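Local structure of maquette-3 (Escherichia coli, 6Z0C) at residues Glu30-Lys35 / Leu71-Gln76; Pro4-Glu9 / Gln187-Lys192. The protein is an artificial four-helix bundle, modelled in silico, probably designed to carry stabilising buried ion pairs in its hydrophobic core. One frame throughout, in Å; residues are numbered along the deposited sequence.

Both contacts use helix 4-48, and they illustrate how a designed bundle pairs one long helix with different neighbours along its length. Contact 1 joins it to helix 52-99, its centre about 10 Å from the centre of the chain, against 26 Å for contact 2, which joins its first turns to the last turns of helix 152-194. Their centres lie 34 Å apart and their nearest atoms about 20 Å, so they do not touch. In sequence, both segments of contact 1 fall between those of contact 2. Leucines take part in each, accompanied by a lysine whose ammonium is ion-paired. The potassium site, made by Gly101, Gly103 and Gln200, draws on residues of neither contact.

Contact 1. Residues Glu30-Lys35 / Leu71-Gln76; sequences ELLKIK and LLETLQ
The side chains of Leu32 and Leu72 lie alongside each other, each pointing back toward the other's helix, a worked example of leucine packing between antiparallel helices. The axes of the two short segments approach to 10.5 Å and run at 166° to one another. Leu32 sends methyl CD2 against Leu72 CB at 3.4 Å, a close fit for two carbons, while Leu72 reaches back with its own CD1. That methyl is shared by three residues: Lys35 CD comes to 3.6 Å from Leu72 CD1, Leu32 CD2 also meets it, and Leu31 CB lies farther off.

Lys35 meets Leu72 with its aliphatic part, crossing it obliquely. Beyond CD the chain folds over at chi3 (62°) and again at chi4, and these two bends direct NZ away from the leucine toward polar partners on two helices other than its own. Buried as it is, the ammonium forms salt bridges with Glu136 of helix 105-144 and Glu65 of helix 52-99, and a hydrogen bond with Gln68 of the latter, which probably offset much of the cost of enclosing its charge.

The more open side of the contact is lined by Glu73. A bend at its chi2 (-71°) swings the carboxylate toward Leu32, and both methyls of the leucine lie over the same face of the group. The closest atoms there are Leu32 CD1 and Glu73 OE2, 3.6 Å apart.

Around this pair the other helices complete the core: Leu31 also packs on Gln168 and Leu172 of helix 152-194, while Lys35 touches Gln132 and Leu71 touches Leu128, both on helix 105-144.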
loop_
_atom_site.group_PDB
_atom_site.type_symbol
_atom_site.label_atom_id
_atom_site.label_comp_id
_atom_site.label_asym_id
_atom_site.label_seq_id
_atom_site.Cartn_x
_atom_site.Cartn_y
_atom_site.Cartn_z
ATOM N N GLU A 30 -5.075 -3.000 10.044
ATOM C CA GLU A 30 -4.255 -3.230 11.266
ATOM C C GLU A 30 -3.481 -1.950 11.605
ATOM O O GLU A 30 -3.399 -1.613 12.799
ATOM C CB GLU A 30 -3.340 -4.441 11.083
ATOM C CG GLU A 30 -4.107 -5.753 11.104
ATOM C CD GLU A 30 -3.347 -6.993 10.664
ATOM O OE1 GLU A 30 -3.909 -8.101 10.806
ATOM O OE2 GLU A 30 -2.209 -6.856 10.169
ATOM N N LEU A 31 -2.955 -1.255 10.593
ATOM C CA LEU A 31 -2.215 0.025 10.767
ATOM C C LEU A 31 -3.159 1.098 11.312
ATOM O O LEU A 31 -2.750 1.841 12.214
ATOM C CB LEU A 31 -1.616 0.467 9.430
ATOM C CG LEU A 31 -0.177 0.026 9.184
ATOM C CD1 LEU A 31 0.260 0.419 7.785
ATOM C CD2 LEU A 31 0.760 0.622 10.225
ATOM N N LEU A 32 -4.369 1.186 10.763
ATOM C CA LEU A 32 -5.399 2.152 11.226
ATOM C C LEU A 32 -5.706 1.903 12.707
ATOM O O LEU A 32 -5.750 2.888 13.478
ATOM C CB LEU A 32 -6.644 2.011 10.347
ATOM C CG LEU A 32 -6.533 2.663 8.969
ATOM C CD1 LEU A 32 -7.623 2.161 8.036
ATOM C CD2 LEU A 32 -6.592 4.177 9.088
ATOM N N LYS A 33 -5.886 0.637 13.093
ATOM C CA LYS A 33 -6.206 0.246 14.492
ATOM C C LYS A 33 -5.087 0.731 15.422
ATOM O O LYS A 33 -5.402 1.478 16.367
ATOM C CB LYS A 33 -6.431 -1.265 14.604
ATOM C CG LYS A 33 -6.894 -1.743 15.975
ATOM C CD LYS A 33 -7.088 -3.244 16.077
ATOM C CE LYS A 33 -8.058 -3.798 15.053
ATOM N NZ LYS A 33 -8.376 -5.222 15.315
ATOM N N ILE A 34 -3.829 0.349 15.173
ATOM C CA ILE A 34 -2.702 0.730 16.078
ATOM C C ILE A 34 -2.528 2.253 16.062
ATOM O O ILE A 34 -2.257 2.811 17.137
ATOM C CB ILE A 34 -1.372 0.005 15.774
ATOM C CG1 ILE A 34 -0.306 0.423 16.795
ATOM C CG2 ILE A 34 -0.904 0.239 14.346
ATOM C CD1 ILE A 34 0.912 -0.469 16.848
ATOM N N LYS A 35 -2.669 2.910 14.906
ATOM C CA LYS A 35 -2.388 4.367 14.787
ATOM C C LYS A 35 -3.450 5.149 15.573
ATOM O O LYS A 35 -3.071 6.128 16.244
ATOM C CB LYS A 35 -2.236 4.790 13.323
ATOM C CG LYS A 35 -0.879 4.427 12.726
ATOM C CD LYS A 35 -0.568 5.057 11.382
ATOM C CE LYS A 35 -0.520 6.572 11.406
ATOM N NZ LYS A 35 0.603 7.083 12.226
ATOM N N LEU A 71 -4.727 9.744 5.442
ATOM C CA LEU A 71 -3.954 9.198 4.294
ATOM C C LEU A 71 -4.171 7.682 4.189
ATOM O O LEU A 71 -4.342 7.194 3.061
ATOM C CB LEU A 71 -2.463 9.511 4.430
ATOM C CG LEU A 71 -1.590 8.767 3.419
ATOM C CD1 LEU A 71 -1.935 9.183 1.998
ATOM C CD2 LEU A 71 -0.119 8.981 3.699
ATOM N N LEU A 72 -4.131 6.952 5.307
ATOM C CA LEU A 72 -4.345 5.478 5.315
ATOM C C LEU A 72 -5.709 5.149 4.696
ATOM O O LEU A 72 -5.786 4.156 3.953
ATOM C CB LEU A 72 -4.240 4.931 6.743
ATOM C CG LEU A 72 -2.821 4.784 7.291
ATOM C CD1 LEU A 72 -2.849 4.265 8.718
ATOM C CD2 LEU A 72 -1.980 3.869 6.413
ATOM N N GLU A 73 -6.740 5.949 4.979
ATOM C CA GLU A 73 -8.106 5.738 4.426
ATOM C C GLU A 73 -8.069 5.976 2.909
ATOM O O GLU A 73 -8.773 5.247 2.194
ATOM C CB GLU A 73 -9.130 6.610 5.157
ATOM C CG GLU A 73 -9.334 6.212 6.617
ATOM C CD GLU A 73 -10.060 4.896 6.864
ATOM O OE1 GLU A 73 -10.424 4.216 5.881
ATOM O OE2 GLU A 73 -10.265 4.551 8.047
ATOM N N THR A 74 -7.256 6.929 2.435
ATOM C CA THR A 74 -6.975 7.155 0.988
ATOM C C THR A 74 -6.359 5.893 0.373
ATOM O O THR A 74 -6.750 5.532 -0.754
ATOM C CB THR A 74 -6.058 8.366 0.763
ATOM O OG1 THR A 74 -6.795 9.535 1.122
ATOM C CG2 THR A 74 -5.566 8.489 -0.663
ATOM N N LEU A 75 -5.416 5.255 1.073
ATOM C CA LEU A 75 -4.730 4.027 0.589
ATOM C C LEU A 75 -5.743 2.883 0.451
ATOM O O LEU A 75 -5.624 2.115 -0.516
ATOM C CB LEU A 75 -3.583 3.665 1.540
ATOM C CG LEU A 75 -2.410 4.647 1.567
ATOM C CD1 LEU A 75 -1.287 4.112 2.436
ATOM C CD2 LEU A 75 -1.897 4.946 0.167
ATOM N N GLN A 76 -6.707 2.776 1.370
ATOM C CA GLN A 76 -7.801 1.765 1.307
ATOM C C GLN A 76 -8.574 1.930 -0.005
ATOM O O GLN A 76 -8.839 0.912 -0.670
ATOM C CB GLN A 76 -8.750 1.909 2.498
ATOM C CG GLN A 76 -8.348 1.060 3.691
ATOM C CD GLN A 76 -8.850 -0.360 3.594
ATOM O OE1 GLN A 76 -9.891 -0.635 3.000
ATOM N NE2 GLN A 76 -8.113 -1.285 4.190
#

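Contact 2. Residues Pro4-Glu9 / Gln187-Lys192; sequences PELRQE and QQTGQK
The carboxylate of Glu9 is the flat group that links the two helices: the ammonium of Lys192 approaches the syn side of OE1, and methyl CD1 of Leu6 lies over one face, above that same oxygen. The setting is the end of a four-helix bundle, where the first turns of helix 4-48 run antiparallel to helix 152-194, the axes of the two segments at 151°. Glu9 stands extended, its CG anti to the backbone N (chi1 -179°), and this carries the carboxylate across to the facing helix. Lys192 NZ then donates to Glu9 OE1 at 2.8 Å in a salt bridge, the two side chains crossing at about a right angle. Thr189 OG1 sits 3.0 Å from Glu9 OE1 in a direction well separated from the ammonium, and also bonds to the carbonyl of Lys185. With an alanine in place of Glu9, the ammonium of Lys192 would probably lose its charged mate across this interface. Beside the polar group, Leu6 CD1 packs against both Thr189 CG2, at 3.9 Å, and Lys192 CB, at 3.7 Å. Its other methyl, CD2, rests 3.7 Å from the backbone oxygen O of Lys192.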
loop_
_atom_site.group_PDB
_atom_site.type_symbol
_atom_site.label_atom_id
_atom_site.label_comp_id
_atom_site.label_asym_id
_atom_site.label_seq_id
_atom_site.Cartn_x
_atom_site.Cartn_y
_atom_site.Cartn_z
ATOM N N PRO A 4 -3.359 -23.897 -22.792
ATOM C CA PRO A 4 -3.854 -23.975 -21.417
ATOM C C PRO A 4 -2.825 -23.445 -20.407
ATOM O O PRO A 4 -3.225 -22.809 -19.452
ATOM C CB PRO A 4 -4.104 -25.476 -21.209
ATOM C CG PRO A 4 -4.367 -25.996 -22.605
ATOM C CD PRO A 4 -3.437 -25.191 -23.490
ATOM N N GLU A 5 -1.538 -23.718 -20.649
ATOM C CA GLU A 5 -0.411 -23.298 -19.774
ATOM C C GLU A 5 -0.373 -21.767 -19.690
ATOM O O GLU A 5 -0.145 -21.246 -18.580
ATOM C CB GLU A 5 0.922 -23.852 -20.284
ATOM C CG GLU A 5 1.100 -25.345 -20.051
ATOM C CD GLU A 5 0.443 -26.269 -21.067
ATOM O OE1 GLU A 5 -0.111 -25.764 -22.069
ATOM O OE2 GLU A 5 0.487 -27.498 -20.852
ATOM N N LEU A 6 -0.593 -21.065 -20.807
ATOM C CA LEU A 6 -0.519 -19.580 -20.847
ATOM C C LEU A 6 -1.745 -18.982 -20.146
ATOM O O LEU A 6 -1.567 -18.048 -19.345
ATOM C CB LEU A 6 -0.405 -19.098 -22.295
ATOM C CG LEU A 6 -0.242 -17.588 -22.468
ATOM C CD1 LEU A 6 0.955 -17.062 -21.684
ATOM C CD2 LEU A 6 -0.120 -17.228 -23.940
ATOM N N ARG A 7 -2.946 -19.498 -20.423
ATOM C CA ARG A 7 -4.181 -19.063 -19.721
ATOM C C ARG A 7 -3.974 -19.236 -18.208
ATOM O O ARG A 7 -4.257 -18.281 -17.463
ATOM C CB ARG A 7 -5.401 -19.849 -20.212
ATOM C CG ARG A 7 -6.698 -19.442 -19.527
ATOM C CD ARG A 7 -7.856 -20.378 -19.814
ATOM N NE ARG A 7 -9.055 -19.923 -19.118
ATOM C CZ ARG A 7 -9.292 -20.080 -17.816
ATOM N NH1 ARG A 7 -10.409 -19.608 -17.291
ATOM N NH2 ARG A 7 -8.423 -20.703 -17.041
ATOM N N GLN A 8 -3.498 -20.410 -17.781
ATOM C CA GLN A 8 -3.277 -20.763 -16.351
ATOM C C GLN A 8 -2.226 -19.830 -15.735
ATOM O O GLN A 8 -2.410 -19.416 -14.575
ATOM C CB GLN A 8 -2.853 -22.230 -16.224
ATOM C CG GLN A 8 -2.561 -22.679 -14.795
ATOM C CD GLN A 8 -3.730 -22.493 -13.858
ATOM O OE1 GLN A 8 -4.845 -22.187 -14.272
ATOM N NE2 GLN A 8 -3.481 -22.680 -12.571
ATOM N N GLU A 9 -1.159 -19.529 -16.478
ATOM C CA GLU A 9 -0.090 -18.589 -16.050
ATOM C C GLU A 9 -0.730 -17.234 -15.729
ATOM O O GLU A 9 -0.462 -16.700 -14.642
ATOM C CB GLU A 9 0.974 -18.479 -17.142
ATOM C CG GLU A 9 2.124 -17.552 -16.803
ATOM C CD GLU A 9 3.223 -17.580 -17.850
ATOM O OE1 GLU A 9 3.523 -16.518 -18.425
ATOM O OE2 GLU A 9 3.758 -18.672 -18.104
ATOM N N GLN A 187 2.221 -7.991 -17.501
ATOM C CA GLN A 187 2.609 -7.342 -18.786
ATOM C C GLN A 187 3.392 -8.342 -19.652
ATOM O O GLN A 187 3.178 -8.347 -20.876
ATOM C CB GLN A 187 3.428 -6.072 -18.536
ATOM C CG GLN A 187 2.611 -4.898 -18.012
ATOM C CD GLN A 187 2.139 -3.963 -19.100
ATOM O OE1 GLN A 187 1.791 -4.376 -20.207
ATOM N NE2 GLN A 187 2.113 -2.680 -18.785
ATOM N N GLN A 188 4.272 -9.147 -19.046
ATOM C CA GLN A 188 5.060 -10.198 -19.751
ATOM C C GLN A 188 4.113 -11.290 -20.268
ATOM O O GLN A 188 4.267 -11.708 -21.432
ATOM C CB GLN A 188 6.126 -10.795 -18.832
ATOM C CG GLN A 188 7.319 -9.878 -18.613
ATOM C CD GLN A 188 8.319 -10.458 -17.645
ATOM O OE1 GLN A 188 7.962 -11.160 -16.703
ATOM N NE2 GLN A 188 9.589 -10.163 -17.871
ATOM N N THR A 189 3.173 -11.746 -19.436
ATOM C CA THR A 189 2.180 -12.790 -19.804
ATOM C C THR A 189 1.230 -12.207 -20.855
ATOM O O THR A 189 0.907 -12.929 -21.817
ATOM C CB THR A 189 1.443 -13.335 -18.576
ATOM O OG1 THR A 189 2.428 -13.863 -17.686
ATOM C CG2 THR A 189 0.450 -14.419 -18.922
ATOM N N GLY A 190 0.815 -10.949 -20.677
ATOM C CA GLY A 190 0.005 -10.200 -21.656
ATOM C C GLY A 190 0.648 -10.229 -23.031
ATOM O O GLY A 190 -0.031 -10.601 -23.997
ATOM N N GLN A 191 1.933 -9.880 -23.110
ATOM C CA GLN A 191 2.708 -9.865 -24.377
ATOM C C GLN A 191 2.636 -11.245 -25.043
ATOM O O GLN A 191 2.463 -11.289 -26.276
ATOM C CB GLN A 191 4.148 -9.432 -24.109
ATOM C CG GLN A 191 5.033 -9.502 -25.341
ATOM C CD GLN A 191 6.335 -8.769 -25.139
ATOM O OE1 GLN A 191 6.357 -7.611 -24.729
ATOM N NE2 GLN A 191 7.433 -9.445 -25.427
ATOM N N LYS A 192 2.745 -12.329 -24.267
ATOM C CA LYS A 192 2.652 -13.717 -24.794
ATOM C C LYS A 192 1.249 -13.955 -25.370
ATOM O O LYS A 192 1.144 -14.713 -26.340
ATOM C CB LYS A 192 2.972 -14.752 -23.713
ATOM C CG LYS A 192 4.427 -14.822 -23.280
ATOM C CD LYS A 192 4.704 -16.012 -22.387
ATOM C CE LYS A 192 5.561 -15.673 -21.190
ATOM N NZ LYS A 192 5.670 -16.824 -20.264
#